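Local coordinates for universal stress protein (Pseudomonas aeruginosa UCBPP-PA14, PDB 7MQ5) that is of unknown function but, as a putative universal stress protein of the HUP clan, probably takes part in the bacterial response to stress, at residues S36-S50 with S66-T80. Numbering follows the deposited sequence. Where two conformers were deposited one is given.
Sequences SHLHLLVCEKRRDHS and SVSTNQAWKDSLHQT
The His37 ring is hydrogen-bonded at its edge, ND1 to Ser66 OG (2.7 Å) and NE2 to Ser68 OG (2.8 Å). Ser68 OG also hydrogen-bonds His39 ND1 (2.7 Å). Either atom could be the donor in each. With CG anti to the backbone N (chi1 178° in His37, -176° in His39), each ring reaches across and meets the hydroxyls edge-on. Glu84 OE2 is hydrogen-bonded to His39 NE2 and Asn70 ND2, so both rings are held at both nitrogens. The Trp73 ring brings an edge to Cys43 C; from its own segment, Ser76 O and Thr80 OG1 lie over one face, toward the rim.

The extended Gln71 side chain reaches into the turn after strand 37-43. Its NE2 donates in the amide plane to Arg47 O (2.7 Å) and to Glu44 O (3.0 Å), the latter from above that carbonyl's plane. Gln71 OE1 accepts from His49 N on its own lone pair (2.9 Å). Arg47 grips Glu44 side-on in a salt bridge, NE on the syn lone pair of OE2, and also bridges to Asp17. His49 NE2 meets Glu44 OE1 from above the carboxylate plane.

Backbone hydrogen bonds join the parallel strands from Leu38-Val67 to Cys43-Ala72. With helix 50-62 they form a beta-alpha-beta crossover at one margin of the sheet, as in the Rossmann-like HUP fold.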
ATOM      1  N   SER A  36      -3.598  -9.486  14.212  0.50 13.08           N
ATOM      2  CA  SER A  36      -2.842  -8.235  14.479  0.50 11.68           C
ATOM      3  C   SER A  36      -3.649  -7.327  15.405  0.50 10.70           C
ATOM      4  O   SER A  36      -4.895  -7.401  15.400  0.50 11.87           O
ATOM      5  CB  SER A  36      -2.535  -7.503  13.192  0.50 11.81           C
ATOM      6  OG  SER A  36      -1.918  -6.242  13.440  0.50 12.17           O
ATOM      7  N   HIS A  37      -2.938  -6.496  16.150  1.00 10.76           N
ATOM      8  CA  HIS A  37      -3.580  -5.489  17.019  1.00 10.56           C
ATOM      9  C   HIS A  37      -4.043  -4.328  16.136  1.00 10.55           C
ATOM     10  O   HIS A  37      -3.356  -4.010  15.148  1.00 11.77           O
ATOM     11  CB  HIS A  37      -2.560  -5.007  18.044  1.00 10.79           C
ATOM     12  CG  HIS A  37      -3.109  -3.946  18.923  1.00 10.39           C
ATOM     13  ND1 HIS A  37      -3.920  -4.233  20.004  1.00 10.51           N
ATOM     14  CD2 HIS A  37      -2.997  -2.606  18.867  1.00 10.17           C
ATOM     15  CE1 HIS A  37      -4.285  -3.094  20.564  1.00 10.26           C
ATOM     16  NE2 HIS A  37      -3.736  -2.084  19.889  1.00 10.50           N
ATOM     17  N   LEU A  38      -5.190  -3.748  16.468  1.00  9.14           N
ATOM     18  CA  LEU A  38      -5.695  -2.545  15.774  1.00  9.31           C
ATOM     19  C   LEU A  38      -5.607  -1.342  16.709  1.00  9.45           C
ATOM     20  O   LEU A  38      -6.208  -1.387  17.808  1.00 10.46           O
ATOM     21  CB  LEU A  38      -7.149  -2.742  15.348  1.00 10.11           C
ATOM     22  CG  LEU A  38      -7.411  -3.931  14.423  1.00 11.45           C
ATOM     23  CD1 LEU A  38      -8.883  -3.968  14.022  1.00 13.30           C
ATOM     24  CD2 LEU A  38      -6.521  -3.886  13.186  1.00 11.82           C
ATOM     25  N   HIS A  39      -4.900  -0.295  16.285  1.00  9.03           N
ATOM     26  CA  HIS A  39      -4.894   0.996  17.011  1.00  8.82           C
ATOM     27  C   HIS A  39      -5.707   1.994  16.193  1.00  9.13           C
ATOM     28  O   HIS A  39      -5.303   2.341  15.069  1.00  9.62           O
ATOM     29  CB  HIS A  39      -3.477   1.483  17.266  1.00  9.18           C
ATOM     30  CG  HIS A  39      -3.458   2.735  18.076  1.00  9.80           C
ATOM     31  ND1 HIS A  39      -3.802   2.735  19.412  1.00 11.00           N
ATOM     32  CD2 HIS A  39      -3.149   4.009  17.752  1.00 10.65           C
ATOM     33  CE1 HIS A  39      -3.693   3.967  19.871  1.00 11.45           C
ATOM     34  NE2 HIS A  39      -3.296   4.764  18.874  1.00 11.47           N
ATOM     35  N   LEU A  40      -6.838   2.421  16.739  1.00  8.95           N
ATOM     36  CA  LEU A  40      -7.742   3.352  16.029  1.00  9.26           C
ATOM     37  C   LEU A  40      -7.391   4.787  16.415  1.00  9.56           C
ATOM     38  O   LEU A  40      -7.399   5.109  17.618  1.00 11.47           O
ATOM     39  CB  LEU A  40      -9.197   3.049  16.391  1.00 10.62           C
ATOM     40  CG  LEU A  40      -9.622   1.582  16.388  1.00 12.76           C
ATOM     41  CD1 LEU A  40     -11.113   1.454  16.650  1.00 15.33           C
ATOM     42  CD2 LEU A  40      -9.242   0.886  15.094  1.00 13.31           C
ATOM     43  N   LEU A  41      -7.165   5.627  15.417  1.00  9.10           N
ATOM     44  CA  LEU A  41      -6.741   7.019  15.668  1.00  9.23           C
ATOM     45  C   LEU A  41      -7.715   7.992  15.015  1.00  9.42           C
ATOM     46  O   LEU A  41      -7.974   7.869  13.805  1.00 10.31           O
ATOM     47  CB  LEU A  41      -5.337   7.230  15.093  1.00  9.64           C
ATOM     48  CG  LEU A  41      -4.838   8.676  15.056  1.00 10.88           C
ATOM     49  CD1 LEU A  41      -4.613   9.209  16.467  1.00 12.75           C
ATOM     50  CD2 LEU A  41      -3.579   8.800  14.206  1.00 11.22           C
ATOM     51  N   VAL A  42      -8.194   8.956  15.800  1.00 10.00           N
ATOM     52  CA  VAL A  42      -8.937  10.120  15.245  1.00 10.52           C
ATOM     53  C   VAL A  42      -8.000  11.327  15.356  1.00 10.53           C
ATOM     54  O   VAL A  42      -7.527  11.603  16.463  1.00 11.30           O
ATOM     55  CB  VAL A  42     -10.279  10.373  15.952  1.00 12.09           C
ATOM     56  CG1 VAL A  42     -10.905  11.670  15.459  1.00 14.12           C
ATOM     57  CG2 VAL A  42     -11.233   9.208  15.769  1.00 13.64           C
ATOM     58  N   CYS A  43      -7.769  12.007  14.240  1.00 10.84           N
ATOM     59  CA  CYS A  43      -6.878  13.187  14.199  1.00 11.77           C
ATOM     60  C   CYS A  43      -7.734  14.451  14.248  1.00 11.72           C
ATOM     61  O   CYS A  43      -8.234  14.881  13.197  1.00 13.74           O
ATOM     62  CB  CYS A  43      -6.022  13.179  12.943  1.00 12.24           C
ATOM     63  SG  CYS A  43      -4.998  11.699  12.795  1.00 13.93           S
ATOM     64  N   GLU A  44      -7.911  15.004  15.446  1.00 12.11           N
ATOM     65  CA  GLU A  44      -8.748  16.212  15.618  1.00 13.12           C
ATOM     66  C   GLU A  44      -8.482  16.796  16.998  1.00 13.37           C
ATOM     67  O   GLU A  44      -8.226  16.021  17.936  1.00 13.94           O
ATOM     68  CB  GLU A  44     -10.232  15.864  15.501  1.00 13.20           C
ATOM     69  CG  GLU A  44     -11.139  17.079  15.613  1.00 14.20           C
ATOM     70  CD  GLU A  44     -12.627  16.809  15.491  1.00 14.01           C
ATOM     71  OE1 GLU A  44     -13.005  15.873  14.749  1.00 15.37           O
ATOM     72  OE2 GLU A  44     -13.407  17.549  16.133  1.00 16.22           O
ATOM     73  N   LYS A  45      -8.577  18.116  17.104  1.00 14.84           N
ATOM     74  CA  LYS A  45      -8.398  18.794  18.407  1.00 16.53           C
ATOM     75  C   LYS A  45      -9.749  19.133  19.049  1.00 17.27           C
ATOM     76  O   LYS A  45      -9.893  18.914  20.262  1.00 19.17           O
ATOM     77  CB  LYS A  45      -7.619  20.098  18.213  1.00 18.45           C
ATOM     78  CG  LYS A  45      -7.332  20.879  19.488  1.00 23.88           C
ATOM     79  CD  LYS A  45      -6.549  22.156  19.264  1.00 27.92           C
ATOM     80  CE  LYS A  45      -7.336  23.234  18.547  1.00 31.54           C
ATOM     81  NZ  LYS A  45      -6.562  24.490  18.411  1.00 34.97           N
ATOM     82  N   ARG A  46     -10.724  19.600  18.263  1.00 15.37           N
ATOM     83  CA  ARG A  46     -11.907  20.252  18.895  1.00 15.98           C
ATOM     84  C   ARG A  46     -12.862  19.293  19.619  1.00 16.87           C
ATOM     85  O   ARG A  46     -13.069  19.470  20.846  1.00 18.87           O
ATOM     86  CB  ARG A  46     -12.696  21.052  17.857  1.00 15.57           C
ATOM     87  CG  ARG A  46     -13.943  21.709  18.439  1.00 16.88           C
ATOM     88  CD  ARG A  46     -14.634  22.642  17.474  1.00 18.40           C
ATOM     89  NE  ARG A  46     -15.134  21.963  16.297  1.00 18.42           N
ATOM     90  CZ  ARG A  46     -16.386  21.557  16.103  1.00 17.80           C
ATOM     91  NH1 ARG A  46     -17.316  21.766  17.018  1.00 19.86           N
ATOM     92  NH2 ARG A  46     -16.698  20.940  14.977  1.00 19.95           N
ATOM     93  N   ARG A  47     -13.516  18.394  18.897  1.00 15.76           N
ATOM     94  CA  ARG A  47     -14.579  17.587  19.553  1.00 15.71           C
ATOM     95  C   ARG A  47     -13.979  16.446  20.380  1.00 16.00           C
ATOM     96  O   ARG A  47     -12.944  15.901  19.994  1.00 19.96           O
ATOM     97  CB  ARG A  47     -15.555  17.059  18.504  1.00 15.94           C
ATOM     98  CG  ARG A  47     -16.326  18.161  17.794  1.00 16.68           C
ATOM     99  CD  ARG A  47     -17.091  17.640  16.602  1.00 17.38           C
ATOM    100  NE  ARG A  47     -16.175  17.105  15.607  1.00 16.02           N
ATOM    101  CZ  ARG A  47     -16.543  16.561  14.454  1.00 17.09           C
ATOM    102  NH1 ARG A  47     -15.635  16.104  13.612  1.00 16.92           N
ATOM    103  NH2 ARG A  47     -17.823  16.457  14.148  1.00 20.42           N
ATOM    104  N   ASP A  48     -14.632  16.107  21.484  1.00 16.36           N
ATOM    105  CA  ASP A  48     -14.206  14.990  22.362  1.00 17.60           C
ATOM    106  C   ASP A  48     -14.818  13.705  21.792  1.00 16.55           C
ATOM    107  O   ASP A  48     -16.019  13.490  21.973  1.00 17.33           O
ATOM    108  CB  ASP A  48     -14.614  15.236  23.816  1.00 20.13           C
ATOM    109  CG  ASP A  48     -14.141  14.173  24.790  1.00 20.97           C
ATOM    110  OD1 ASP A  48     -13.701  13.117  24.324  1.00 23.92           O
ATOM    111  OD2 ASP A  48     -14.211  14.425  26.017  1.00 26.98           O
ATOM    112  N   HIS A  49     -14.009  12.898  21.106  1.00 14.76           N
ATOM    113  CA  HIS A  49     -14.516  11.638  20.498  1.00 15.19           C
ATOM    114  C   HIS A  49     -14.288  10.438  21.428  1.00 14.58           C
ATOM    115  O   HIS A  49     -14.505   9.314  20.968  1.00 15.15           O
ATOM    116  CB  HIS A  49     -13.852  11.396  19.137  1.00 14.53           C
ATOM    117  CG  HIS A  49     -14.178  12.426  18.118  1.00 14.09           C
ATOM    118  ND1 HIS A  49     -15.449  12.569  17.615  1.00 14.96           N
ATOM    119  CD2 HIS A  49     -13.402  13.325  17.479  1.00 13.81           C
ATOM    120  CE1 HIS A  49     -15.448  13.533  16.715  1.00 15.30           C
ATOM    121  NE2 HIS A  49     -14.197  14.002  16.600  1.00 14.56           N
ATOM    122  N   SER A  50     -13.939  10.676  22.700  1.00 16.45           N
ATOM    123  CA  SER A  50     -13.565   9.580  23.632  1.00 17.58           C
ATOM    124  C   SER A  50     -14.697   8.557  23.794  1.00 16.68           C
ATOM    125  O   SER A  50     -14.412   7.342  23.767  1.00 17.19           O
ATOM    126  CB  SER A  50     -13.136  10.135  24.973  1.00 20.20           C
ATOM    127  OG  SER A  50     -14.188  10.855  25.584  1.00 25.66           O
ATOM    128  N   SER A  66      -8.017  -7.441  19.141  1.00 12.01           N
ATOM    129  CA  SER A  66      -7.176  -6.694  20.105  1.00 11.02           C
ATOM    130  C   SER A  66      -7.203  -5.233  19.635  1.00 10.26           C
ATOM    131  O   SER A  66      -6.824  -4.987  18.478  1.00 11.01           O
ATOM    132  CB  SER A  66      -5.785  -7.253  20.132  1.00 11.91           C
ATOM    133  OG  SER A  66      -4.943  -6.515  21.007  1.00 12.24           O
ATOM    134  N   VAL A  67      -7.679  -4.315  20.480  1.00 10.23           N
ATOM    135  CA  VAL A  67      -7.904  -2.913  20.035  1.00 10.34           C
ATOM    136  C   VAL A  67      -7.459  -1.907  21.093  1.00  9.93           C
ATOM    137  O   VAL A  67      -7.707  -2.114  22.285  1.00 11.01           O
ATOM    138  CB  VAL A  67      -9.397  -2.680  19.737  1.00 12.86           C
ATOM    139  CG1 VAL A  67      -9.647  -1.304  19.134  1.00 12.98           C
ATOM    140  CG2 VAL A  67      -9.985  -3.769  18.860  1.00 15.22           C
ATOM    141  N   SER A  68      -6.866  -0.817  20.632  1.00  9.57           N
ATOM    142  CA  SER A  68      -6.590   0.387  21.454  1.00  9.92           C
ATOM    143  C   SER A  68      -7.046   1.583  20.619  1.00  9.66           C
ATOM    144  O   SER A  68      -7.224   1.450  19.390  1.00  9.75           O
ATOM    145  CB  SER A  68      -5.153   0.506  21.904  1.00 11.69           C
ATOM    146  OG  SER A  68      -4.258   0.510  20.809  1.00 11.25           O
ATOM    147  N   THR A  69      -7.282   2.708  21.272  1.00 10.31           N
ATOM    148  CA  THR A  69      -7.781   3.905  20.562  1.00 10.73           C
ATOM    149  C   THR A  69      -7.087   5.147  21.108  1.00 10.76           C
ATOM    150  O   THR A  69      -6.607   5.151  22.269  1.00 12.10           O
ATOM    151  CB  THR A  69      -9.302   4.098  20.719  1.00 12.38           C
ATOM    152  OG1 THR A  69      -9.612   4.424  22.074  1.00 16.09           O
ATOM    153  CG2 THR A  69     -10.118   2.892  20.316  1.00 13.33           C
ATOM    154  N   ASN A  70      -7.091   6.184  20.293  1.00 10.60           N
ATOM    155  CA  ASN A  70      -6.578   7.480  20.753  1.00 10.28           C
ATOM    156  C   ASN A  70      -7.088   8.590  19.840  1.00 10.55           C
ATOM    157  O   ASN A  70      -7.366   8.348  18.667  1.00 11.13           O
ATOM    158  CB  ASN A  70      -5.051   7.518  20.782  1.00 11.55           C
ATOM    159  CG  ASN A  70      -4.510   8.699  21.558  1.00 12.93           C
ATOM    160  OD1 ASN A  70      -5.096   9.135  22.550  1.00 14.99           O
ATOM    161  ND2 ASN A  70      -3.371   9.205  21.128  1.00 13.64           N
ATOM    162  N   GLN A  71      -7.198   9.771  20.418  1.00 11.13           N
ATOM    163  CA  GLN A  71      -7.482  11.002  19.670  1.00 11.49           C
ATOM    164  C   GLN A  71      -6.264  11.899  19.874  1.00 11.62           C
ATOM    165  O   GLN A  71      -5.823  12.042  21.021  1.00 13.61           O
ATOM    166  CB  GLN A  71      -8.760  11.669  20.159  1.00 12.34           C
ATOM    167  CG  GLN A  71      -9.047  12.957  19.417  1.00 13.27           C
ATOM    168  CD  GLN A  71     -10.353  13.595  19.811  1.00 14.83           C
ATOM    169  OE1 GLN A  71     -11.183  12.989  20.492  1.00 15.91           O
ATOM    170  NE2 GLN A  71     -10.543  14.826  19.360  1.00 15.16           N
ATOM    171  N   ALA A  72      -5.731  12.457  18.796  1.00 11.44           N
ATOM    172  CA  ALA A  72      -4.520  13.291  18.886  1.00 12.23           C
ATOM    173  C   ALA A  72      -4.545  14.364  17.806  1.00 12.27           C
ATOM    174  O   ALA A  72      -5.319  14.265  16.834  1.00 12.73           O
ATOM    175  CB  ALA A  72      -3.301  12.417  18.724  1.00 13.47           C
ATOM    176  N   TRP A  73      -3.702  15.365  17.993  1.00 12.94           N
ATOM    177  CA  TRP A  73      -3.536  16.415  16.972  1.00 13.67           C
ATOM    178  C   TRP A  73      -2.253  17.174  17.238  1.00 15.43           C
ATOM    179  O   TRP A  73      -2.139  17.781  18.319  1.00 17.67           O
ATOM    180  CB  TRP A  73      -4.697  17.418  16.922  1.00 15.18           C
ATOM    181  CG  TRP A  73      -4.417  18.420  15.848  1.00 16.20           C
ATOM    182  CD1 TRP A  73      -3.764  19.615  15.963  1.00 17.30           C
ATOM    183  CD2 TRP A  73      -4.617  18.210  14.443  1.00 15.15           C
ATOM    184  NE1 TRP A  73      -3.592  20.178  14.729  1.00 18.36           N
ATOM    185  CE2 TRP A  73      -4.105  19.340  13.774  1.00 17.25           C
ATOM    186  CE3 TRP A  73      -5.227  17.200  13.689  1.00 14.78           C
ATOM    187  CZ2 TRP A  73      -4.182  19.477  12.387  1.00 16.69           C
ATOM    188  CZ3 TRP A  73      -5.300  17.340  12.321  1.00 15.38           C
ATOM    189  CH2 TRP A  73      -4.778  18.460  11.678  1.00 16.71           C
ATOM    190  N   LYS A  74      -1.319  17.111  16.298  1.00 16.17           N
ATOM    191  CA  LYS A  74      -0.177  18.048  16.410  1.00 19.48           C
ATOM    192  C   LYS A  74       0.289  18.444  15.003  1.00 18.83           C
ATOM    193  O   LYS A  74       0.640  17.569  14.195  1.00 19.50           O
ATOM    194  CB  LYS A  74       0.940  17.522  17.316  1.00 24.00           C
ATOM    195  CG  LYS A  74       2.022  18.553  17.624  1.00 29.11           C
ATOM    196  CD  LYS A  74       3.120  18.073  18.547  1.00 32.43           C
ATOM    197  CE  LYS A  74       4.182  19.126  18.783  1.00 39.43           C
ATOM    198  NZ  LYS A  74       4.806  19.573  17.514  1.00 43.51           N
ATOM    199  N   ASP A  75       0.148  19.735  14.717  1.00 21.23           N
ATOM    200  CA  ASP A  75       0.676  20.428  13.512  1.00 23.24           C
ATOM    201  C   ASP A  75      -0.145  20.122  12.258  1.00 20.73           C
ATOM    202  O   ASP A  75      -0.645  21.077  11.635  1.00 26.53           O
ATOM    203  CB  ASP A  75       2.161  20.104  13.326  1.00 24.69           C
ATOM    204  CG  ASP A  75       3.034  20.650  14.445  1.00 29.39           C
ATOM    205  OD1 ASP A  75       2.694  21.720  14.976  1.00 33.42           O
ATOM    206  OD2 ASP A  75       4.027  19.983  14.800  1.00 36.43           O
ATOM    207  N   SER A  76      -0.244  18.854  11.872  1.00 19.05           N
ATOM    208  CA  SER A  76      -0.941  18.523  10.609  1.00 17.43           C
ATOM    209  C   SER A  76      -1.492  17.105  10.683  1.00 15.26           C
ATOM    210  O   SER A  76      -1.119  16.345  11.594  1.00 15.43           O
ATOM    211  CB  SER A  76      -0.011  18.653   9.425  1.00 18.65           C
ATOM    212  OG  SER A  76       0.974  17.628   9.467  1.00 17.77           O
ATOM    213  N   LEU A  77      -2.317  16.754   9.715  1.00 15.84           N
ATOM    214  CA  LEU A  77      -2.916  15.407   9.673  1.00 15.30           C
ATOM    215  C   LEU A  77      -1.813  14.357   9.466  1.00 14.42           C
ATOM    216  O   LEU A  77      -1.701  13.436  10.292  1.00 12.97           O
ATOM    217  CB  LEU A  77      -3.954  15.398   8.550  1.00 18.06           C
ATOM    218  CG  LEU A  77      -4.656  14.068   8.313  1.00 18.25           C
ATOM    219  CD1 LEU A  77      -5.382  13.607   9.560  1.00 18.54           C
ATOM    220  CD2 LEU A  77      -5.635  14.194   7.154  1.00 22.52           C
ATOM    221  N   HIS A  78      -0.965  14.527   8.456  1.00 14.07           N
ATOM    222  CA  HIS A  78       0.056  13.473   8.228  1.00 13.79           C
ATOM    223  C   HIS A  78       1.041  13.395   9.405  1.00 12.84           C
ATOM    224  O   HIS A  78       1.483  12.285   9.729  1.00 13.31           O
ATOM    225  CB  HIS A  78       0.777  13.672   6.898  1.00 14.68           C
ATOM    226  CG  HIS A  78       1.748  14.800   6.887  1.00 16.59           C
ATOM    227  ND1 HIS A  78       1.358  16.103   6.674  1.00 18.73           N
ATOM    228  CD2 HIS A  78       3.086  14.814   7.050  1.00 18.93           C
ATOM    229  CE1 HIS A  78       2.424  16.879   6.708  1.00 20.88           C
ATOM    230  NE2 HIS A  78       3.497  16.112   6.944  1.00 21.56           N
ATOM    231  N   GLN A  79       1.383  14.521  10.023  1.00 13.71           N
ATOM    232  CA  GLN A  79       2.334  14.456  11.162  1.00 13.47           C
ATOM    233  C   GLN A  79       1.682  13.757  12.358  1.00 12.59           C
ATOM    234  O   GLN A  79       2.383  13.010  13.072  1.00 12.84           O
ATOM    235  CB  GLN A  79       2.830  15.853  11.508  1.00 15.83           C
ATOM    236  CG  GLN A  79       3.855  16.349  10.503  1.00 19.44           C
ATOM    237  CD  GLN A  79       4.219  17.785  10.742  1.00 23.24           C
ATOM    238  OE1 GLN A  79       5.315  18.091  11.202  1.00 31.27           O
ATOM    239  NE2 GLN A  79       3.272  18.670  10.482  1.00 22.93           N
ATOM    240  N   THR A  80       0.385  13.979  12.566  1.00 12.15           N
ATOM    241  CA  THR A  80      -0.326  13.319  13.690  1.00 11.75           C
ATOM    242  C   THR A  80      -0.328  11.801  13.463  1.00 10.53           C
ATOM    243  O   THR A  80      -0.043  11.027  14.400  1.00 11.39           O
ATOM    244  CB  THR A  80      -1.748  13.866  13.825  1.00 12.46           C
ATOM    245  OG1 THR A  80      -1.693  15.273  14.052  1.00 13.73           O
ATOM    246  CG2 THR A  80      -2.499  13.204  14.951  1.00 12.74           C
TER
HETATM  247  O   HOH W   1      -6.942  -8.376  16.650  1.00 18.97           O